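Local coordinates for protein cytochrome c (Rhodothermus marinus, PDB 3CP5) that binds heme c covalently through two cysteines, with histidine and methionine as axial ligands of the iron, and probably serves as an electron carrier, at residues Y71-N74 and V75-P79; N80-I83 and Q84-V88; M89-L92 and V93-Y96. All blocks are in the same frame, centred on the assembly; numbering follows the deposited sequence.

Overall arrangement
Three consecutive helices, 69-77, 79-85 and 87-96, carry these local contacts in series along the chain, and Y71 ties them together. Interactions 1 and 2 lie with their centres about 10 Å apart and meet where M82 CE packs against Y71 CD1 at 3.4 Å; the centres of interactions 2 and 3 are about 9 Å apart, with I83 CG1 3.8 Å from V93 CG2. Interactions 1 and 3 are more distant, about 15 Å between centres, yet Y71 OH reaches M89 CG at 3.4 Å. Interactions 1 and 3 both touch heme c: the first by V75, M76 and the hydroxyl of Y71, the second around the propionates. Interaction 2 adds I83 to the same pocket.

Interaction 1. Residues Y71-N74 and V75-P79; sequences YIMN and VMLNP. With HEC (heme c), chain C.
The Y71 ring holds the CG2 methyl of V75 over one face, a CH-pi contact with CG2 3.9 Å from the ring centroid and offset toward the rim; at its edge, near the ring plane, lies the heme c carboxylate oxygen O2A. Y71 OH donates to this O2A at 2.7 Å. A chi1 of 174° sets the Y71 ring on the carbonyl-carbon side of its residue, over the next helical turn. The two branches of V75 have separate tasks: CG2 meets tyrosine, while CG1 rests 3.7 Å from heme C3A. A phenylalanine in place of Y71 would probably leave O2A without this hydroxyl donor. Helix 69-77 forms one wall of the heme pocket of this cytochrome c fold, its turns closed by bonds such as V75 N to Y71 O (3.0 Å). Further round the helix, I72 and M76 run side by side, I72 CG2 3.8 Å from M76 CE, packing on L114 and I113, respectively, of helix 107-123. The flexible M76 chain also lays CG 3.6 Å from heme CMB. At the helix end N78 N donates to N74 O at 2.8 Å; N78 OD1 accepts from G81 N, capping helix 79-85, while its ND2 is hydrogen-bonded to G18 O.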
loop_
_atom_site.group_PDB
_atom_site.type_symbol
_atom_site.label_atom_id
_atom_site.label_comp_id
_atom_site.label_asym_id
_atom_site.label_seq_id
_atom_site.Cartn_x
_atom_site.Cartn_y
_atom_site.Cartn_z
ATOM N N TYR A 71 -3.532 -5.582 4.109
ATOM C CA TYR A 71 -2.889 -4.454 4.777
ATOM C C TYR A 71 -2.553 -3.340 3.820
ATOM O O TYR A 71 -2.826 -2.189 4.098
ATOM C CB TYR A 71 -1.643 -4.941 5.523
ATOM C CG TYR A 71 -0.773 -3.873 6.158
ATOM C CD1 TYR A 71 -0.970 -3.462 7.470
ATOM C CD2 TYR A 71 0.248 -3.262 5.460
ATOM C CE1 TYR A 71 -0.160 -2.480 8.016
ATOM C CE2 TYR A 71 1.078 -2.298 5.973
ATOM C CZ TYR A 71 0.869 -1.915 7.274
ATOM O OH TYR A 71 1.681 -0.943 7.820
ATOM N N ILE A 72 -1.891 -3.654 2.712
ATOM C CA ILE A 72 -1.464 -2.588 1.827
ATOM C C ILE A 72 -2.658 -1.847 1.235
ATOM O O ILE A 72 -2.639 -0.624 1.160
ATOM C CB ILE A 72 -0.575 -3.179 0.729
ATOM C CG1 ILE A 72 0.736 -3.744 1.307
ATOM C CG2 ILE A 72 -0.257 -2.164 -0.368
ATOM C CD1 ILE A 72 1.482 -4.666 0.347
ATOM N N MET A 73 -3.722 -2.549 0.817
ATOM C CA MET A 73 -4.935 -1.907 0.305
ATOM C C MET A 73 -5.563 -0.999 1.338
ATOM O O MET A 73 -5.973 0.128 1.024
ATOM C CB MET A 73 -5.969 -2.974 -0.120
ATOM C CG MET A 73 -5.512 -3.830 -1.286
ATOM S SD MET A 73 -5.720 -2.925 -2.834
ATOM C CE MET A 73 -7.495 -2.970 -3.003
ATOM N N ASN A 74 -5.643 -1.442 2.600
ATOM C CA ASN A 74 -6.335 -0.614 3.607
ATOM C C ASN A 74 -5.517 0.569 4.096
ATOM O O ASN A 74 -6.073 1.574 4.521
ATOM C CB ASN A 74 -6.797 -1.532 4.745
ATOM C CG ASN A 74 -7.994 -2.355 4.330
ATOM O OD1 ASN A 74 -8.696 -2.053 3.363
ATOM N ND2 ASN A 74 -8.284 -3.427 5.011
ATOM N N VAL A 75 -4.185 0.494 4.046
ATOM C CA VAL A 75 -3.348 1.683 4.286
ATOM C C VAL A 75 -3.663 2.739 3.230
ATOM O O VAL A 75 -3.823 3.919 3.552
ATOM C CB VAL A 75 -1.846 1.326 4.305
ATOM C CG1 VAL A 75 -1.017 2.595 4.254
ATOM C CG2 VAL A 75 -1.468 0.518 5.547
ATOM N N MET A 76 -3.778 2.349 1.940
ATOM C CA MET A 76 -4.134 3.287 0.887
ATOM C C MET A 76 -5.535 3.875 1.008
ATOM O O MET A 76 -5.740 5.095 0.802
ATOM C CB MET A 76 -4.000 2.609 -0.513
ATOM C CG MET A 76 -2.574 2.384 -0.976
ATOM S SD MET A 76 -2.647 1.848 -2.722
ATOM C CE MET A 76 -2.412 0.083 -2.586
ATOM N N LEU A 77 -6.512 3.022 1.313
ATOM C CA LEU A 77 -7.908 3.393 1.302
ATOM C C LEU A 77 -8.413 4.018 2.608
ATOM O O LEU A 77 -9.387 4.790 2.542
ATOM C CB LEU A 77 -8.770 2.194 0.944
ATOM C CG LEU A 77 -8.532 1.697 -0.472
ATOM C CD1 LEU A 77 -9.134 0.290 -0.657
ATOM C CD2 LEU A 77 -9.156 2.621 -1.484
ATOM N N ASN A 78 -7.756 3.659 3.712
ATOM C CA ASN A 78 -8.160 4.000 5.082
ATOM C C ASN A 78 -6.965 4.250 5.962
ATOM O O ASN A 78 -6.796 3.612 7.003
ATOM C CB ASN A 78 -9.051 2.857 5.629
ATOM C CG ASN A 78 -9.670 3.156 6.950
ATOM O OD1 ASN A 78 -9.815 4.301 7.378
ATOM N ND2 ASN A 78 -10.092 2.066 7.572
ATOM N N PRO A 79 -6.076 5.168 5.562
ATOM C CA PRO A 79 -4.857 5.329 6.357
ATOM C C PRO A 79 -5.165 5.771 7.788
ATOM O O PRO A 79 -4.541 5.428 8.781
ATOM C CB PRO A 79 -4.079 6.394 5.573
ATOM C CG PRO A 79 -5.152 7.151 4.853
ATOM C CD PRO A 79 -6.107 6.061 4.415
HETATM FE FE HEC C . 2.226 6.105 2.404
HETATM C CHA HEC C . 3.267 4.384 5.168
HETATM C CHB HEC C . 1.658 3.175 0.759
HETATM C CHC HEC C . 0.867 7.869 -0.206
HETATM C CHD HEC C . 3.321 8.994 3.788
HETATM N NA HEC C . 2.448 4.186 2.867
HETATM C C1A HEC C . 2.840 3.627 4.086
HETATM C C2A HEC C . 2.692 2.194 4.023
HETATM C C3A HEC C . 2.277 1.856 2.794
HETATM C C4A HEC C . 2.095 3.113 2.082
HETATM C CMA HEC C . 2.010 0.447 2.220
HETATM C CAA HEC C . 3.127 1.180 5.108
HETATM C CBA HEC C . 4.561 0.679 4.925
HETATM C CGA HEC C . 4.913 -0.475 5.834
HETATM O O1A HEC C . 6.145 -0.789 5.926
HETATM O O2A HEC C . 3.988 -1.106 6.409
HETATM N NB HEC C . 1.474 5.649 0.609
HETATM C C1B HEC C . 1.448 4.378 0.069
HETATM C C2B HEC C . 0.892 4.440 -1.257
HETATM C C3B HEC C . 0.578 5.739 -1.534
HETATM C C4B HEC C . 0.949 6.490 -0.352
HETATM C CMB HEC C . 0.739 3.188 -2.157
HETATM C CAB HEC C . -0.190 6.295 -2.750
HETATM C CBB HEC C . -1.469 5.722 -2.939
HETATM N NC HEC C . 2.051 8.038 1.929
HETATM C C1C HEC C . 1.424 8.608 0.822
HETATM C C2C HEC C . 1.533 10.052 0.859
HETATM C C3C HEC C . 2.219 10.381 1.964
HETATM C C4C HEC C . 2.593 9.139 2.600
HETATM C CMC HEC C . 1.142 10.931 -0.322
HETATM C CAC HEC C . 2.821 11.763 2.361
HETATM C CBC HEC C . 1.840 12.784 2.494
HETATM N ND HEC C . 3.101 6.571 4.139
HETATM C C1D HEC C . 3.501 7.846 4.523
HETATM C C2D HEC C . 4.140 7.771 5.839
HETATM C C3D HEC C . 4.016 6.505 6.253
HETATM C C4D HEC C . 3.444 5.750 5.156
HETATM C CMD HEC C . 4.686 9.044 6.541
HETATM C CAD HEC C . 4.381 5.877 7.611
HETATM C CBD HEC C . 3.139 5.882 8.536
HETATM C CGD HEC C . 2.713 7.308 8.799
HETATM O O1D HEC C . 1.565 7.687 8.429
HETATM O O2D HEC C . 3.597 8.045 9.380
#

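Interaction 2. Residues N80-I83 and Q84-V88; sequences NGMI and QRHPV
Q84 N, R85 N and H86 N donate back to N80 O, G81 O and M82 O at 3.0, 2.9 and 2.8 Å, closing the last turn of helix 79-85 before H86, with a psi of 121°, leaves the helical path. R85 N adds a weak bond to M82 O, so that carbonyl takes two donors. Among the side chains, M82 and H86 lie alongside each other and point the same way. The M82 chain is bent at chi2 (-68°) and again at chi3, folding its terminal methyl back until CE stands 3.9 Å from H86 CD2; the sulfur approaches the imidazole obliquely. An unbranched, pliable methionine suits this buried spot because it can shape itself to a ring. H86 is the N-cap of helix 87-96: its ND1 accepts from V88 N at 3.2 Å, the donor lying in the ring plane at the imidazole edge. NE2 of H86 is hydrogen-bonded to P10 O, which is consistent with a neutral ring protonated on NE2, and the two bonds together fix the rotation of the imidazole. P87 follows at the first helical position, where a missing N-H costs no helical bond. On the exposed side, the extended Q84 chain passes its CG 3.0 Å from N80 O, and its OE1 comes within 3.7 Å of G81 CA, which bears no side chain. R85 lays CB and CG by G81 O and then leads outward. Helix 10-17 covers M82 and H86 through I17 and L13, helix 69-77 meets M82 through Y71, N74 and V75, and helix 87-96 turns M89 and V93 against I83, which also touches heme c.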
loop_
_atom_site.group_PDB
_atom_site.type_symbol
_atom_site.label_atom_id
_atom_site.label_comp_id
_atom_site.label_asym_id
_atom_site.label_seq_id
_atom_site.Cartn_x
_atom_site.Cartn_y
_atom_site.Cartn_z
ATOM N N ASN A 80 -6.194 6.602 8.015
ATOM C CA ASN A 80 -6.543 7.082 9.355
ATOM C C ASN A 80 -7.004 5.941 10.243
ATOM O O ASN A 80 -6.634 5.808 11.421
ATOM C CB ASN A 80 -7.586 8.195 9.252
ATOM C CG ASN A 80 -7.174 9.360 8.371
ATOM O OD1 ASN A 80 -7.878 9.809 7.449
ATOM N ND2 ASN A 80 -5.966 9.878 8.685
ATOM N N GLY A 81 -7.815 5.046 9.726
ATOM C CA GLY A 81 -8.212 3.895 10.508
ATOM C C GLY A 81 -7.057 2.946 10.789
ATOM O O GLY A 81 -6.968 2.385 11.868
ATOM N N MET A 82 -6.168 2.789 9.807
ATOM C CA MET A 82 -5.003 1.947 10.025
ATOM C C MET A 82 -4.076 2.551 11.065
ATOM O O MET A 82 -3.514 1.837 11.899
ATOM C CB MET A 82 -4.306 1.662 8.684
ATOM C CG MET A 82 -5.169 0.806 7.767
ATOM S SD MET A 82 -5.441 -0.911 8.315
ATOM C CE MET A 82 -3.871 -1.645 7.851
ATOM N N ILE A 83 -3.906 3.873 11.039
ATOM C CA ILE A 83 -3.052 4.513 12.025
ATOM C C ILE A 83 -3.690 4.396 13.396
ATOM O O ILE A 83 -2.982 4.217 14.391
ATOM C CB ILE A 83 -2.812 6.004 11.647
ATOM C CG1 ILE A 83 -1.876 6.104 10.453
ATOM C CG2 ILE A 83 -2.355 6.782 12.852
ATOM C CD1 ILE A 83 -1.863 7.395 9.723
ATOM N N GLN A 84 -5.008 4.459 13.507
ATOM C CA GLN A 84 -5.686 4.368 14.784
ATOM C C GLN A 84 -5.697 2.956 15.353
ATOM O O GLN A 84 -5.660 2.811 16.611
ATOM C CB GLN A 84 -7.137 4.822 14.605
ATOM C CG GLN A 84 -7.322 6.299 14.329
ATOM C CD GLN A 84 -8.732 6.635 13.860
ATOM O OE1 GLN A 84 -9.524 5.796 13.424
ATOM N NE2 GLN A 84 -9.034 7.916 13.950
ATOM N N ARG A 85 -5.764 1.962 14.506
ATOM C CA ARG A 85 -6.023 0.613 15.009
ATOM C C ARG A 85 -4.990 -0.440 14.694
ATOM O O ARG A 85 -5.026 -1.545 15.275
ATOM C CB ARG A 85 -7.413 0.210 14.445
ATOM C CG ARG A 85 -8.536 1.165 14.806
ATOM C CD ARG A 85 -9.932 0.780 14.373
ATOM N NE ARG A 85 -10.172 -0.651 14.463
ATOM C CZ ARG A 85 -11.188 -1.314 13.925
ATOM N NH1 ARG A 85 -12.079 -0.603 13.252
ATOM N NH2 ARG A 85 -11.330 -2.632 14.052
ATOM N N HIS A 86 -4.003 -0.220 13.810
ATOM C CA HIS A 86 -3.071 -1.271 13.413
ATOM C C HIS A 86 -1.703 -0.982 14.003
ATOM O O HIS A 86 -1.149 0.073 13.744
ATOM C CB HIS A 86 -2.973 -1.391 11.894
ATOM C CG HIS A 86 -2.407 -2.725 11.492
ATOM N ND1 HIS A 86 -1.083 -3.055 11.687
ATOM C CD2 HIS A 86 -3.052 -3.798 10.976
ATOM C CE1 HIS A 86 -0.914 -4.310 11.265
ATOM N NE2 HIS A 86 -2.090 -4.774 10.832
ATOM N N PRO A 87 -1.139 -1.872 14.808
ATOM C CA PRO A 87 0.137 -1.593 15.482
ATOM C C PRO A 87 1.315 -1.301 14.574
ATOM O O PRO A 87 2.188 -0.532 14.977
ATOM C CB PRO A 87 0.473 -2.872 16.265
ATOM C CG PRO A 87 -0.485 -3.867 15.800
ATOM C CD PRO A 87 -1.646 -3.186 15.186
ATOM N N VAL A 88 1.346 -1.864 13.370
ATOM C CA VAL A 88 2.481 -1.589 12.514
ATOM C C VAL A 88 2.456 -0.148 12.013
ATOM O O VAL A 88 3.475 0.539 12.002
ATOM C CB VAL A 88 2.451 -2.570 11.343
ATOM C CG1 VAL A 88 3.512 -2.221 10.354
ATOM C CG2 VAL A 88 2.627 -3.991 11.913
#

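Interaction 3. Residues M89-L92 and V93-Y96; sequences MKQL and VQEY. With HEC (heme c), chain C.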
loop_
_atom_site.group_PDB
_atom_site.type_symbol
_atom_site.label_atom_id
_atom_site.label_comp_id
_atom_site.label_asym_id
_atom_site.label_seq_id
_atom_site.Cartn_x
_atom_site.Cartn_y
_atom_site.Cartn_z
ATOM N N MET A 89 1.264 0.326 11.598
ATOM C CA MET A 89 1.125 1.724 11.164
ATOM C C MET A 89 1.338 2.684 12.322
ATOM O O MET A 89 1.915 3.765 12.169
ATOM C CB MET A 89 -0.219 2.005 10.478
ATOM C CG MET A 89 -0.289 1.601 9.032
ATOM S SD MET A 89 0.731 2.615 7.952
ATOM C CE MET A 89 -0.197 4.102 7.657
ATOM N N LYS A 90 0.858 2.313 13.496
ATOM C CA LYS A 90 1.093 3.221 14.642
ATOM C C LYS A 90 2.585 3.354 14.901
ATOM O O LYS A 90 3.092 4.463 15.130
ATOM C CB LYS A 90 0.270 2.750 15.844
ATOM C CG LYS A 90 0.005 3.793 16.875
ATOM C CD LYS A 90 -0.794 3.289 18.072
ATOM C CE LYS A 90 -0.518 4.135 19.318
ATOM N NZ LYS A 90 -1.612 4.133 20.326
ATOM N N GLN A 91 3.371 2.279 14.875
ATOM C CA GLN A 91 4.824 2.385 15.052
ATOM C C GLN A 91 5.438 3.257 13.970
ATOM O O GLN A 91 6.394 4.026 14.244
ATOM C CB GLN A 91 5.508 1.010 15.078
ATOM C CG GLN A 91 7.017 1.067 15.351
ATOM C CD GLN A 91 8.017 1.322 14.257
ATOM O OE1 GLN A 91 9.000 2.078 14.425
ATOM N NE2 GLN A 91 7.728 0.768 13.088
ATOM N N LEU A 92 5.022 3.089 12.743
ATOM C CA LEU A 92 5.588 3.915 11.657
ATOM C C LEU A 92 5.290 5.384 11.840
ATOM O O LEU A 92 6.157 6.207 11.468
ATOM C CB LEU A 92 5.095 3.338 10.334
ATOM C CG LEU A 92 5.633 1.974 9.888
ATOM C CD1 LEU A 92 4.890 1.466 8.669
ATOM C CD2 LEU A 92 7.096 2.112 9.468
ATOM N N VAL A 93 4.112 5.736 12.360
ATOM C CA VAL A 93 3.881 7.160 12.645
ATOM C C VAL A 93 4.862 7.649 13.690
ATOM O O VAL A 93 5.375 8.780 13.589
ATOM C CB VAL A 93 2.429 7.419 13.112
ATOM C CG1 VAL A 93 2.272 8.826 13.633
ATOM C CG2 VAL A 93 1.444 7.191 11.986
ATOM N N GLN A 94 5.155 6.863 14.742
ATOM C CA GLN A 94 6.147 7.264 15.724
ATOM C C GLN A 94 7.488 7.454 15.037
ATOM O O GLN A 94 8.255 8.393 15.356
ATOM C CB GLN A 94 6.220 6.177 16.811
ATOM C CG GLN A 94 7.324 6.374 17.837
ATOM C CD GLN A 94 7.346 5.179 18.797
ATOM O OE1 GLN A 94 7.626 4.061 18.376
ATOM N NE2 GLN A 94 7.003 5.490 20.025
ATOM N N GLU A 95 7.868 6.583 14.110
ATOM C CA GLU A 95 9.142 6.743 13.419
ATOM C C GLU A 95 9.219 7.900 12.456
ATOM O O GLU A 95 10.279 8.556 12.394
ATOM C CB GLU A 95 9.448 5.436 12.677
ATOM C CG GLU A 95 10.760 5.374 11.957
ATOM C CD GLU A 95 11.080 4.047 11.295
ATOM O OE1 GLU A 95 10.349 3.071 11.569
ATOM O OE2 GLU A 95 12.057 3.961 10.527
ATOM N N TYR A 96 8.187 8.146 11.673
ATOM C CA TYR A 96 8.233 9.056 10.552
ATOM C C TYR A 96 7.676 10.409 10.872
ATOM O O TYR A 96 8.036 11.384 10.199
ATOM C CB TYR A 96 7.511 8.448 9.336
ATOM C CG TYR A 96 8.448 7.440 8.689
ATOM C CD1 TYR A 96 9.372 7.786 7.723
ATOM C CD2 TYR A 96 8.442 6.108 9.069
ATOM C CE1 TYR A 96 10.218 6.850 7.157
ATOM C CE2 TYR A 96 9.306 5.174 8.493
ATOM C CZ TYR A 96 10.209 5.534 7.521
ATOM O OH TYR A 96 11.080 4.642 6.948
HETATM FE FE HEC C . 2.226 6.105 2.404
HETATM C CHA HEC C . 3.267 4.384 5.168
HETATM C CHB HEC C . 1.658 3.175 0.759
HETATM C CHC HEC C . 0.867 7.869 -0.206
HETATM C CHD HEC C . 3.321 8.994 3.788
HETATM N NA HEC C . 2.448 4.186 2.867
HETATM C C1A HEC C . 2.840 3.627 4.086
HETATM C C2A HEC C . 2.692 2.194 4.023
HETATM C C3A HEC C . 2.277 1.856 2.794
HETATM C C4A HEC C . 2.095 3.113 2.082
HETATM C CMA HEC C . 2.010 0.447 2.220
HETATM C CAA HEC C . 3.127 1.180 5.108
HETATM C CBA HEC C . 4.561 0.679 4.925
HETATM C CGA HEC C . 4.913 -0.475 5.834
HETATM O O1A HEC C . 6.145 -0.789 5.926
HETATM O O2A HEC C . 3.988 -1.106 6.409
HETATM N NB HEC C . 1.474 5.649 0.609
HETATM C C1B HEC C . 1.448 4.378 0.069
HETATM C C2B HEC C . 0.892 4.440 -1.257
HETATM C C3B HEC C . 0.578 5.739 -1.534
HETATM C C4B HEC C . 0.949 6.490 -0.352
HETATM C CMB HEC C . 0.739 3.188 -2.157
HETATM C CAB HEC C . -0.190 6.295 -2.750
HETATM C CBB HEC C . -1.469 5.722 -2.939
HETATM N NC HEC C . 2.051 8.038 1.929
HETATM C C1C HEC C . 1.424 8.608 0.822
HETATM C C2C HEC C . 1.533 10.052 0.859
HETATM C C3C HEC C . 2.219 10.381 1.964
HETATM C C4C HEC C . 2.593 9.139 2.600
HETATM C CMC HEC C . 1.142 10.931 -0.322
HETATM C CAC HEC C . 2.821 11.763 2.361
HETATM C CBC HEC C . 1.840 12.784 2.494
HETATM N ND HEC C . 3.101 6.571 4.139
HETATM C C1D HEC C . 3.501 7.846 4.523
HETATM C C2D HEC C . 4.140 7.771 5.839
HETATM C C3D HEC C . 4.016 6.505 6.253
HETATM C C4D HEC C . 3.444 5.750 5.156
HETATM C CMD HEC C . 4.686 9.044 6.541
HETATM C CAD HEC C . 4.381 5.877 7.611
HETATM C CBD HEC C . 3.139 5.882 8.536
HETATM C CGD HEC C . 2.713 7.308 8.799
HETATM O O1D HEC C . 1.565 7.687 8.429
HETATM O O2D HEC C . 3.597 8.045 9.380
#
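L92 and Y96 lie side by side on the closely packed flank of helix 87-96, with L92 CD2 3.9 Å from Y96 CE2. The carbonyl L92 O receives Y96 N at 2.8 Å and also sits in the ring plane at the tyrosine's edge, 3.3 Å from Y96 CD2. The branched end of L92 serves two neighbours: while CD2 packs beside the tyrosine, CD1 reaches heme CGA at 3.4 Å. V93, with CG2 beside its own backbone N (CG1 being anti to it, chi1 170°), brings that CG2 3.4 Å from heme CGD of the other propionate. M89, bent twice, puts its methyl CE 3.9 Å from heme CBD. K90, Q91 and Q94 make the looser, solvent-exposed side, which suits their polar chains; there the contact includes backbone bonds such as Q94 N to K90 O (3.2 Å). E95 stands between the two regimes, its chain extended alongside L92 and its carboxylate joined to R54 by a long, weak ion pair. R54 also hydrogen-bonds Y96 OH, helping to fix the tyrosine. Apolar groups turned inward and polar chains outward mark an amphipathic helix, here lining the propionate edge of the heme pocket in a cytochrome c fold.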